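McyG protein (Microcystis aeruginosa PCC 7806, PDB 4R0M) probably activates a phenylalanine-type starter acid as its acyl-adenylate and passes it to the adjoining peptidyl carrier domain in microcystin synthesis. Local coordinates at residues Phe334-Ile343 with Leu390-Tyr401; Gly342-Ser350 with Val361-Ile372. One frame throughout, in Å; residues are numbered along the deposited sequence.

Contact 1: Phe334-Ile343 with Leu390-Tyr401; sequences FGMTESCSGI and LQIQGNSVTKGY. With FA5 (adenosine-5'-[phenylalaninyl-phosphate]), chain C.
Glu338 grips the loop Val397-Tyr401 twice. Its backbone O takes the N-H of Thr398 at 2.7 Å in a nearly straight bond (171° at the hydrogen), and its carboxylate OE2 receives the hydroxyl of Tyr401, OH to OE2 2.7 Å, on the anti side and 22° out of the carboxylate plane. A bend at chi2 turns the carboxylate to the tyrosine ring edge, its plane 77° from that of the ring. Beside it CG2 of Thr398 packs along CB of Glu338, while OG1 of Thr398 bonds to Ile193 O. CD1 of Ile392 touches both the selenium of Met336, a selenomethionine, and CD1 of Ile343, each at 4.1 Å. CD2 of Leu390 sits over one face of Phe334, 4.0 Å from the ring centroid, a CH-pi contact. Phe334-Glu338 (FGMTE) matches the A5 motif of adenylation domains in the ANL superfamily, and with strand 341-343 it forms a hairpin beside the bound phenylalanyl-adenylate: Thr337 holds phosphate oxygen OP2 through OG1 (2.6 Å) and its backbone N, and the ligand amine N donates to Gly335 O (2.6 Å). Further out, a water donates to Ser339 O and Gly342 O and accepts from Ser396 OG. Phe417 of strand 416-419 backs Met336, Glu338 and Tyr401.

Contact 2: Gly342-Ser350 with Val361-Ile372; sequences GITWSAGLS and VSLGKPIPGATI. With FA5 (adenosine-5'-[phenylalaninyl-phosphate]), chain C.
The indole of Trp345 is met at its edge, in plane, by CG2 of Ile367, 3.4 Å from NE1; the two side chains run alongside each other, pointing the same way. Rings of Phe232 and Phe300 also meet this indole, at inclined planes, and NE1 has a weak bond to Thr206 OG1. On the other sheet face, Thr344 places OG1 between its backbone N and carbonyl carbon (chi1 71°), where it donates to Leu363 O at 2.7 Å from above the carbonyl plane, 43° out of it. The same torsion lays CG2 against CA of Pro366 (3.7 Å) and CD1 of Ile372. Backbone bonds form a short antiparallel ladder: Ile367 N to Ile343 O (2.9 Å), Trp345 N to Lys365 O (3.1 Å), and a weak return from Lys365 N to Trp345 O that a water also bridges. CB of Ala370 packs on CG1 of Ile343. CD1 of Leu363 reaches N6 of the adenine at 3.5 Å. Ile343 and Thr344 both face Phe334 in a classic beta bulge. Strand 341-345 lies between strands 330-336 and 365-366, with helix 196-210 against Trp345 and Ile367 and strand 429-435 against Thr344 and Leu363.

How the contacts relate
Both contacts are largely buried, and both use strand 341-345, sharing Gly342 and Ile343. Contact 1 fastens the ligand hairpin to strand 388-394 and the loop after it, mostly through side chains, with one carboxylate-hydroxyl bond and a single direct backbone bond. Contact 2 adds an outermost strand, 365-366, to the nine-stranded mixed sheet by backbone pairing, and its Lys365 is exposed. Strands 370-375 and 388-394 are neighbours in a second sheet, where Gln393 N probably bonds to Thr371 O and Ile392 packs on Ile372. The adenylate spans the two: contact 1 holds its phosphate and amine by hydrogen bonds, whereas contact 2 offers Leu363 to the adenine by packing.

Contact 1: Phe334-Ile343 with Leu390-Tyr401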
loop_
_atom_site.group_PDB
_atom_site.type_symbol
_atom_site.label_atom_id
_atom_site.label_comp_id
_atom_site.label_asym_id
_atom_site.label_seq_id
_atom_site.Cartn_x
_atom_site.Cartn_y
_atom_site.Cartn_z
ATOM N N PHE A 334 0.077 4.258 10.869
ATOM C CA PHE A 334 0.001 2.816 10.689
ATOM C C PHE A 334 -1.362 2.402 10.150
ATOM O O PHE A 334 -2.397 2.925 10.570
ATOM C CB PHE A 334 0.309 2.066 11.988
ATOM C CG PHE A 334 0.205 0.571 11.860
ATOM C CD1 PHE A 334 1.235 -0.167 11.286
ATOM C CD2 PHE A 334 -0.932 -0.099 12.300
ATOM C CE1 PHE A 334 1.135 -1.546 11.160
ATOM C CE2 PHE A 334 -1.040 -1.475 12.173
ATOM C CZ PHE A 334 -0.004 -2.199 11.604
ATOM N N GLY A 335 -1.343 1.458 9.218
ATOM C CA GLY A 335 -2.556 0.871 8.678
ATOM C C GLY A 335 -2.252 -0.419 7.943
ATOM O O GLY A 335 -1.088 -0.765 7.726
HETATM N N MSE A 336 -3.307 -1.137 7.573
HETATM C CA MSE A 336 -3.180 -2.383 6.819
HETATM C C MSE A 336 -4.475 -2.650 6.113
HETATM O O MSE A 336 -5.483 -1.986 6.375
HETATM C CB MSE A 336 -2.789 -3.552 7.729
HETATM C CG MSE A 336 -3.757 -3.822 8.876
HETATM SE SE MSE A 336 -2.809 -4.755 10.332
HETATM C CE MSE A 336 -2.139 -6.317 9.330
ATOM N N THR A 337 -4.456 -3.623 5.205
ATOM C CA THR A 337 -5.656 -4.057 4.496
ATOM C C THR A 337 -6.733 -4.513 5.482
ATOM O O THR A 337 -7.919 -4.238 5.290
ATOM C CB THR A 337 -5.327 -5.188 3.497
ATOM O OG1 THR A 337 -4.276 -4.756 2.623
ATOM C CG2 THR A 337 -6.542 -5.559 2.666
ATOM N N GLU A 338 -6.298 -5.183 6.546
ATOM C CA GLU A 338 -7.192 -5.730 7.564
ATOM C C GLU A 338 -7.941 -4.663 8.376
ATOM O O GLU A 338 -8.934 -4.970 9.042
ATOM C CB GLU A 338 -6.422 -6.675 8.494
ATOM C CG GLU A 338 -6.103 -8.038 7.884
ATOM C CD GLU A 338 -4.822 -8.062 7.060
ATOM O OE1 GLU A 338 -4.252 -6.988 6.770
ATOM O OE2 GLU A 338 -4.377 -9.172 6.701
ATOM N N SER A 339 -7.470 -3.418 8.311
ATOM C CA SER A 339 -8.112 -2.310 9.022
ATOM C C SER A 339 -8.529 -1.167 8.091
ATOM O O SER A 339 -8.606 -0.014 8.519
ATOM C CB SER A 339 -7.200 -1.783 10.142
ATOM O OG SER A 339 -6.078 -1.088 9.616
ATOM N N CYS A 340 -8.801 -1.492 6.827
ATOM C CA CYS A 340 -9.220 -0.505 5.821
ATOM C C CYS A 340 -8.214 0.658 5.845
ATOM O O CYS A 340 -8.588 1.819 6.057
ATOM C CB CYS A 340 -10.637 0.006 6.115
ATOM S SG CYS A 340 -11.847 -1.276 6.517
ATOM N N SER A 341 -6.944 0.323 5.610
ATOM C CA SER A 341 -5.818 1.270 5.669
ATOM C C SER A 341 -5.651 1.885 7.070
ATOM O O SER A 341 -5.748 1.169 8.070
ATOM C CB SER A 341 -5.863 2.323 4.542
ATOM O OG SER A 341 -6.800 3.351 4.806
ATOM N N GLY A 342 -5.406 3.196 7.132
ATOM C CA GLY A 342 -5.038 3.890 8.375
ATOM C C GLY A 342 -5.860 3.583 9.612
ATOM O O GLY A 342 -7.089 3.625 9.573
ATOM N N ILE A 343 -5.173 3.270 10.710
ATOM C CA ILE A 343 -5.821 3.005 11.999
ATOM C C ILE A 343 -5.240 3.867 13.132
ATOM O O ILE A 343 -5.938 4.166 14.106
ATOM C CB ILE A 343 -5.806 1.500 12.370
ATOM C CG1 ILE A 343 -6.754 1.221 13.545
ATOM C CG2 ILE A 343 -4.389 1.011 12.653
ATOM C CD1 ILE A 343 -7.070 -0.241 13.772
ATOM N N LEU A 390 1.924 -6.575 18.031
ATOM C CA LEU A 390 0.822 -5.621 17.923
ATOM C C LEU A 390 -0.500 -6.320 17.643
ATOM O O LEU A 390 -0.614 -7.100 16.696
ATOM C CB LEU A 390 1.110 -4.572 16.841
ATOM C CG LEU A 390 0.015 -3.547 16.503
ATOM C CD1 LEU A 390 -0.257 -2.590 17.655
ATOM C CD2 LEU A 390 0.384 -2.773 15.248
ATOM N N GLN A 391 -1.493 -6.032 18.478
ATOM C CA GLN A 391 -2.844 -6.556 18.292
ATOM C C GLN A 391 -3.862 -5.419 18.262
ATOM O O GLN A 391 -3.770 -4.467 19.041
ATOM C CB GLN A 391 -3.192 -7.580 19.375
ATOM C CG GLN A 391 -2.422 -8.888 19.249
ATOM C CD GLN A 391 -2.722 -9.878 20.361
ATOM O OE1 GLN A 391 -3.126 -9.500 21.462
ATOM N NE2 GLN A 391 -2.516 -11.160 20.076
ATOM N N ILE A 392 -4.824 -5.526 17.348
ATOM C CA ILE A 392 -5.778 -4.445 17.089
ATOM C C ILE A 392 -7.231 -4.926 17.132
ATOM O O ILE A 392 -7.512 -6.098 16.876
ATOM C CB ILE A 392 -5.492 -3.742 15.734
ATOM C CG1 ILE A 392 -5.654 -4.713 14.553
ATOM C CG2 ILE A 392 -4.104 -3.115 15.735
ATOM C CD1 ILE A 392 -5.643 -4.048 13.191
ATOM N N GLN A 393 -8.143 -4.015 17.467
ATOM C CA GLN A 393 -9.583 -4.302 17.454
ATOM C C GLN A 393 -10.415 -3.046 17.176
ATOM O O GLN A 393 -9.907 -1.925 17.249
ATOM C CB GLN A 393 -10.034 -4.973 18.761
ATOM C CG GLN A 393 -10.010 -4.073 19.990
ATOM C CD GLN A 393 -10.678 -4.696 21.205
ATOM O OE1 GLN A 393 -11.183 -5.819 21.151
ATOM N NE2 GLN A 393 -10.686 -3.962 22.314
ATOM N N GLY A 394 -11.690 -3.246 16.857
ATOM C CA GLY A 394 -12.602 -2.146 16.561
ATOM C C GLY A 394 -13.432 -2.405 15.319
ATOM O O GLY A 394 -13.158 -3.339 14.560
ATOM N N ASN A 395 -14.442 -1.566 15.111
ATOM C CA ASN A 395 -15.358 -1.705 13.982
ATOM C C ASN A 395 -14.700 -1.576 12.608
ATOM O O ASN A 395 -15.228 -2.092 11.623
ATOM C CB ASN A 395 -16.520 -0.714 14.103
ATOM C CG ASN A 395 -17.522 -1.109 15.174
ATOM O OD1 ASN A 395 -17.572 -2.262 15.605
ATOM N ND2 ASN A 395 -18.334 -0.149 15.603
ATOM N N SER A 396 -13.555 -0.896 12.546
ATOM C CA SER A 396 -12.824 -0.725 11.286
ATOM C C SER A 396 -11.980 -1.949 10.912
ATOM O O SER A 396 -11.531 -2.071 9.770
ATOM C CB SER A 396 -11.952 0.533 11.327
ATOM O OG SER A 396 -10.844 0.372 12.195
ATOM N N VAL A 397 -11.782 -2.847 11.875
ATOM C CA VAL A 397 -10.954 -4.039 11.692
ATOM C C VAL A 397 -11.777 -5.210 11.157
ATOM O O VAL A 397 -12.884 -5.468 11.632
ATOM C CB VAL A 397 -10.254 -4.434 13.014
ATOM C CG1 VAL A 397 -9.444 -5.715 12.857
ATOM C CG2 VAL A 397 -9.360 -3.300 13.495
ATOM N N THR A 398 -11.223 -5.909 10.166
ATOM C CA THR A 398 -11.854 -7.085 9.555
ATOM C C THR A 398 -12.230 -8.156 10.586
ATOM O O THR A 398 -11.590 -8.275 11.633
ATOM C CB THR A 398 -10.958 -7.705 8.448
ATOM O OG1 THR A 398 -11.671 -8.746 7.772
ATOM C CG2 THR A 398 -9.666 -8.284 9.026
ATOM N N LYS A 399 -13.271 -8.925 10.279
ATOM C CA LYS A 399 -13.744 -9.979 11.172
ATOM C C LYS A 399 -13.179 -11.355 10.819
ATOM O O LYS A 399 -13.171 -12.258 11.661
ATOM C CB LYS A 399 -15.275 -10.013 11.201
ATOM C CG LYS A 399 -15.893 -8.896 12.029
ATOM C CD LYS A 399 -17.367 -8.708 11.704
ATOM C CE LYS A 399 -17.940 -7.495 12.421
ATOM N NZ LYS A 399 -19.245 -7.071 11.834
ATOM N N GLY A 400 -12.707 -11.511 9.583
ATOM C CA GLY A 400 -12.138 -12.782 9.131
ATOM C C GLY A 400 -11.752 -12.835 7.663
ATOM O O GLY A 400 -12.227 -12.037 6.851
ATOM N N TYR A 401 -10.884 -13.786 7.330
ATOM C CA TYR A 401 -10.453 -14.014 5.952
ATOM C C TYR A 401 -11.434 -14.915 5.210
ATOM O O TYR A 401 -12.203 -15.651 5.828
ATOM C CB TYR A 401 -9.049 -14.628 5.915
ATOM C CG TYR A 401 -7.965 -13.751 6.498
ATOM C CD1 TYR A 401 -7.276 -12.839 5.702
ATOM C CD2 TYR A 401 -7.623 -13.837 7.849
ATOM C CE1 TYR A 401 -6.278 -12.036 6.233
ATOM C CE2 TYR A 401 -6.627 -13.038 8.389
ATOM C CZ TYR A 401 -5.960 -12.139 7.577
ATOM O OH TYR A 401 -4.972 -11.345 8.109
HETATM C C FA5 C . -0.594 -1.455 3.514
HETATM O O FA5 C . 0.553 -1.405 3.086
HETATM C CA FA5 C . -1.129 -0.337 4.372
HETATM N N FA5 C . -0.131 -0.149 5.397
HETATM C CB FA5 C . -1.291 0.975 3.590
HETATM C CG FA5 C . -1.689 2.249 4.345
HETATM C CD1 FA5 C . -1.593 2.400 5.729
HETATM C CD2 FA5 C . -2.166 3.340 3.605
HETATM C CE1 FA5 C . -1.970 3.597 6.351
HETATM C CE2 FA5 C . -2.539 4.543 4.215
HETATM C CZ FA5 C . -2.442 4.672 5.599
HETATM P P FA5 C . -0.847 -4.153 3.278
HETATM O OP1 FA5 C . -0.255 -4.524 1.944
HETATM O OP2 FA5 C . -1.943 -5.015 3.851
HETATM O OP3 FA5 C . -1.404 -2.630 3.194
HETATM O "O5'" FA5 C . 0.380 -4.122 4.324
HETATM C "C5'" FA5 C . 0.200 -3.871 5.715
HETATM C "C4'" FA5 C . 1.554 -3.993 6.397
HETATM O "O4'" FA5 C . 2.464 -2.969 5.976
HETATM C "C3'" FA5 C . 1.474 -3.836 7.902
HETATM O "O3'" FA5 C . 1.075 -5.044 8.547
HETATM C "C2'" FA5 C . 2.892 -3.447 8.251
HETATM O "O2'" FA5 C . 3.722 -4.609 8.348
HETATM C "C1'" FA5 C . 3.342 -2.635 7.055
HETATM N N9 FA5 C . 3.232 -1.192 7.390
HETATM C C8 FA5 C . 2.248 -0.365 6.991
HETATM N N7 FA5 C . 2.432 0.894 7.460
HETATM C C5 FA5 C . 3.561 0.887 8.192
HETATM C C6 FA5 C . 4.339 1.879 8.974
HETATM N N6 FA5 C . 3.935 3.167 9.073
HETATM N N1 FA5 C . 5.469 1.458 9.592
HETATM C C2 FA5 C . 5.885 0.177 9.509
HETATM N N3 FA5 C . 5.234 -0.774 8.813
HETATM C C4 FA5 C . 4.084 -0.491 8.146
HETATM O O HOH W 1 -8.838 1.610 10.700
#

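Contact 2: Gly342-Ser350 with Val361-Ile372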
loop_
_atom_site.group_PDB
_atom_site.type_symbol
_atom_site.label_atom_id
_atom_site.label_comp_id
_atom_site.label_asym_id
_atom_site.label_seq_id
_atom_site.Cartn_x
_atom_site.Cartn_y
_atom_site.Cartn_z
ATOM N N GLY A 342 -5.406 3.196 7.132
ATOM C CA GLY A 342 -5.038 3.890 8.375
ATOM C C GLY A 342 -5.860 3.583 9.612
ATOM O O GLY A 342 -7.089 3.625 9.573
ATOM N N ILE A 343 -5.173 3.270 10.710
ATOM C CA ILE A 343 -5.821 3.005 11.999
ATOM C C ILE A 343 -5.240 3.867 13.132
ATOM O O ILE A 343 -5.938 4.166 14.106
ATOM C CB ILE A 343 -5.806 1.500 12.370
ATOM C CG1 ILE A 343 -6.754 1.221 13.545
ATOM C CG2 ILE A 343 -4.389 1.011 12.653
ATOM C CD1 ILE A 343 -7.070 -0.241 13.772
ATOM N N THR A 344 -3.969 4.251 13.007
ATOM C CA THR A 344 -3.368 5.244 13.898
ATOM C C THR A 344 -2.814 6.398 13.065
ATOM O O THR A 344 -2.371 6.195 11.936
ATOM C CB THR A 344 -2.242 4.670 14.796
ATOM O OG1 THR A 344 -1.080 4.383 14.006
ATOM C CG2 THR A 344 -2.690 3.411 15.536
ATOM N N TRP A 345 -2.854 7.606 13.624
ATOM C CA TRP A 345 -2.368 8.795 12.928
ATOM C C TRP A 345 -1.527 9.631 13.844
ATOM O O TRP A 345 -1.907 9.880 14.990
ATOM C CB TRP A 345 -3.531 9.631 12.398
ATOM C CG TRP A 345 -4.492 8.869 11.514
ATOM C CD1 TRP A 345 -5.687 8.262 11.886
ATOM C CD2 TRP A 345 -4.368 8.608 10.072
ATOM N NE1 TRP A 345 -6.291 7.667 10.809
ATOM C CE2 TRP A 345 -5.554 7.834 9.692
ATOM C CE3 TRP A 345 -3.432 8.928 9.094
ATOM C CZ2 TRP A 345 -5.769 7.411 8.388
ATOM C CZ3 TRP A 345 -3.660 8.495 7.784
ATOM C CH2 TRP A 345 -4.800 7.752 7.442
ATOM N N SER A 346 -0.372 10.068 13.348
ATOM C CA SER A 346 0.491 10.974 14.092
ATOM C C SER A 346 -0.153 12.353 14.173
ATOM O O SER A 346 -0.904 12.748 13.277
ATOM C CB SER A 346 1.863 11.074 13.422
ATOM O OG SER A 346 2.716 11.978 14.104
ATOM N N ALA A 347 0.141 13.075 15.251
ATOM C CA ALA A 347 -0.302 14.459 15.402
ATOM C C ALA A 347 0.524 15.395 14.519
ATOM O O ALA A 347 0.137 16.539 14.281
ATOM C CB ALA A 347 -0.222 14.886 16.861
ATOM N N GLY A 348 1.656 14.893 14.030
ATOM C CA GLY A 348 2.563 15.670 13.194
ATOM C C GLY A 348 3.970 15.658 13.753
ATOM O O GLY A 348 4.165 15.489 14.959
ATOM N N LEU A 349 4.953 15.838 12.876
ATOM C CA LEU A 349 6.358 15.837 13.287
ATOM C C LEU A 349 6.909 17.248 13.456
ATOM O O LEU A 349 6.701 18.113 12.602
ATOM C CB LEU A 349 7.214 15.034 12.305
ATOM C CG LEU A 349 7.098 13.513 12.425
ATOM C CD1 LEU A 349 7.563 12.847 11.143
ATOM C CD2 LEU A 349 7.873 12.978 13.622
ATOM N N SER A 350 7.611 17.464 14.565
ATOM C CA SER A 350 8.143 18.783 14.907
ATOM C C SER A 350 9.668 18.875 14.775
ATOM O O SER A 350 10.274 19.852 15.231
ATOM C CB SER A 350 7.695 19.190 16.318
ATOM O OG SER A 350 8.170 18.276 17.293
ATOM N N VAL A 361 10.024 6.243 14.602
ATOM C CA VAL A 361 9.065 7.288 14.429
ATOM C C VAL A 361 7.745 6.942 15.065
ATOM O O VAL A 361 7.335 5.817 15.034
ATOM C CB VAL A 361 8.848 7.514 12.966
ATOM C CG1 VAL A 361 7.875 8.628 12.748
ATOM C CG2 VAL A 361 10.160 7.844 12.322
ATOM N N SER A 362 7.093 7.912 15.678
ATOM C CA SER A 362 5.767 7.689 16.206
ATOM C C SER A 362 4.756 7.635 15.099
ATOM O O SER A 362 4.745 8.477 14.238
ATOM C CB SER A 362 5.385 8.794 17.166
ATOM O OG SER A 362 4.079 8.649 17.642
ATOM N N LEU A 363 3.894 6.642 15.165
ATOM C CA LEU A 363 2.793 6.487 14.219
ATOM C C LEU A 363 1.460 6.903 14.851
ATOM O O LEU A 363 0.383 6.639 14.310
ATOM C CB LEU A 363 2.745 5.053 13.672
ATOM C CG LEU A 363 4.035 4.477 13.068
ATOM C CD1 LEU A 363 3.789 3.079 12.533
ATOM C CD2 LEU A 363 4.618 5.361 11.972
ATOM N N GLY A 364 1.554 7.562 16.004
ATOM C CA GLY A 364 0.414 8.218 16.633
ATOM C C GLY A 364 -0.552 7.320 17.375
ATOM O O GLY A 364 -0.242 6.169 17.689
ATOM N N LYS A 365 -1.733 7.866 17.646
ATOM C CA LYS A 365 -2.764 7.191 18.425
ATOM C C LYS A 365 -3.865 6.651 17.511
ATOM O O LYS A 365 -4.068 7.178 16.419
ATOM C CB LYS A 365 -3.356 8.158 19.460
ATOM C CG LYS A 365 -2.348 8.681 20.472
ATOM C CD LYS A 365 -3.013 9.570 21.511
ATOM C CE LYS A 365 -1.983 10.224 22.421
ATOM N NZ LYS A 365 -2.626 11.046 23.485
ATOM N N PRO A 366 -4.584 5.603 17.958
ATOM C CA PRO A 366 -5.644 5.013 17.147
ATOM C C PRO A 366 -6.877 5.903 17.012
ATOM O O PRO A 366 -7.153 6.726 17.890
ATOM C CB PRO A 366 -6.005 3.743 17.918
ATOM C CG PRO A 366 -5.683 4.073 19.331
ATOM C CD PRO A 366 -4.434 4.903 19.247
ATOM N N ILE A 367 -7.605 5.716 15.914
ATOM C CA ILE A 367 -8.849 6.433 15.647
ATOM C C ILE A 367 -9.917 6.110 16.695
ATOM O O ILE A 367 -9.841 5.065 17.352
ATOM C CB ILE A 367 -9.408 6.106 14.238
ATOM C CG1 ILE A 367 -9.520 4.589 14.022
ATOM C CG2 ILE A 367 -8.545 6.747 13.162
ATOM C CD1 ILE A 367 -10.413 4.183 12.868
ATOM N N PRO A 368 -10.901 7.017 16.873
ATOM C CA PRO A 368 -12.094 6.686 17.648
ATOM C C PRO A 368 -12.730 5.381 17.163
ATOM O O PRO A 368 -12.881 5.175 15.955
ATOM C CB PRO A 368 -13.021 7.870 17.373
ATOM C CG PRO A 368 -12.096 9.016 17.159
ATOM C CD PRO A 368 -10.864 8.449 16.508
ATOM N N GLY A 369 -13.078 4.508 18.106
ATOM C CA GLY A 369 -13.641 3.197 17.793
ATOM C C GLY A 369 -12.612 2.079 17.815
ATOM O O GLY A 369 -12.968 0.902 17.863
ATOM N N ALA A 370 -11.333 2.448 17.788
ATOM C CA ALA A 370 -10.250 1.474 17.701
ATOM C C ALA A 370 -9.432 1.370 18.987
ATOM O O ALA A 370 -9.229 2.361 19.692
ATOM C CB ALA A 370 -9.344 1.798 16.522
ATOM N N THR A 371 -8.967 0.156 19.275
ATOM C CA THR A 371 -8.069 -0.098 20.400
ATOM C C THR A 371 -6.869 -0.919 19.931
ATOM O O THR A 371 -7.025 -1.884 19.179
ATOM C CB THR A 371 -8.789 -0.841 21.546
ATOM O OG1 THR A 371 -10.073 -0.246 21.774
ATOM C CG2 THR A 371 -7.970 -0.781 22.833
ATOM N N ILE A 372 -5.676 -0.523 20.367
ATOM C CA ILE A 372 -4.444 -1.251 20.045
ATOM C C ILE A 372 -3.679 -1.648 21.311
ATOM O O ILE A 372 -3.778 -0.975 22.342
ATOM C CB ILE A 372 -3.525 -0.466 19.073
ATOM C CG1 ILE A 372 -3.025 0.840 19.702
ATOM C CG2 ILE A 372 -4.242 -0.193 17.755
ATOM C CD1 ILE A 372 -1.938 1.529 18.902
HETATM C C FA5 C . -0.594 -1.455 3.514
HETATM O O FA5 C . 0.553 -1.405 3.086
HETATM C CA FA5 C . -1.129 -0.337 4.372
HETATM N N FA5 C . -0.131 -0.149 5.397
HETATM C CB FA5 C . -1.291 0.975 3.590
HETATM C CG FA5 C . -1.689 2.249 4.345
HETATM C CD1 FA5 C . -1.593 2.400 5.729
HETATM C CD2 FA5 C . -2.166 3.340 3.605
HETATM C CE1 FA5 C . -1.970 3.597 6.351
HETATM C CE2 FA5 C . -2.539 4.543 4.215
HETATM C CZ FA5 C . -2.442 4.672 5.599
HETATM P P FA5 C . -0.847 -4.153 3.278
HETATM O OP1 FA5 C . -0.255 -4.524 1.944
HETATM O OP2 FA5 C . -1.943 -5.015 3.851
HETATM O OP3 FA5 C . -1.404 -2.630 3.194
HETATM O "O5'" FA5 C . 0.380 -4.122 4.324
HETATM C "C5'" FA5 C . 0.200 -3.871 5.715
HETATM C "C4'" FA5 C . 1.554 -3.993 6.397
HETATM O "O4'" FA5 C . 2.464 -2.969 5.976
HETATM C "C3'" FA5 C . 1.474 -3.836 7.902
HETATM O "O3'" FA5 C . 1.075 -5.044 8.547
HETATM C "C2'" FA5 C . 2.892 -3.447 8.251
HETATM O "O2'" FA5 C . 3.722 -4.609 8.348
HETATM C "C1'" FA5 C . 3.342 -2.635 7.055
HETATM N N9 FA5 C . 3.232 -1.192 7.390
HETATM C C8 FA5 C . 2.248 -0.365 6.991
HETATM N N7 FA5 C . 2.432 0.894 7.460
HETATM C C5 FA5 C . 3.561 0.887 8.192
HETATM C C6 FA5 C . 4.339 1.879 8.974
HETATM N N6 FA5 C . 3.935 3.167 9.073
HETATM N N1 FA5 C . 5.469 1.458 9.592
HETATM C C2 FA5 C . 5.885 0.177 9.509
HETATM N N3 FA5 C . 5.234 -0.774 8.813
HETATM C C4 FA5 C . 4.084 -0.491 8.146
HETATM O O HOH W 2 -1.800 11.068 17.404
#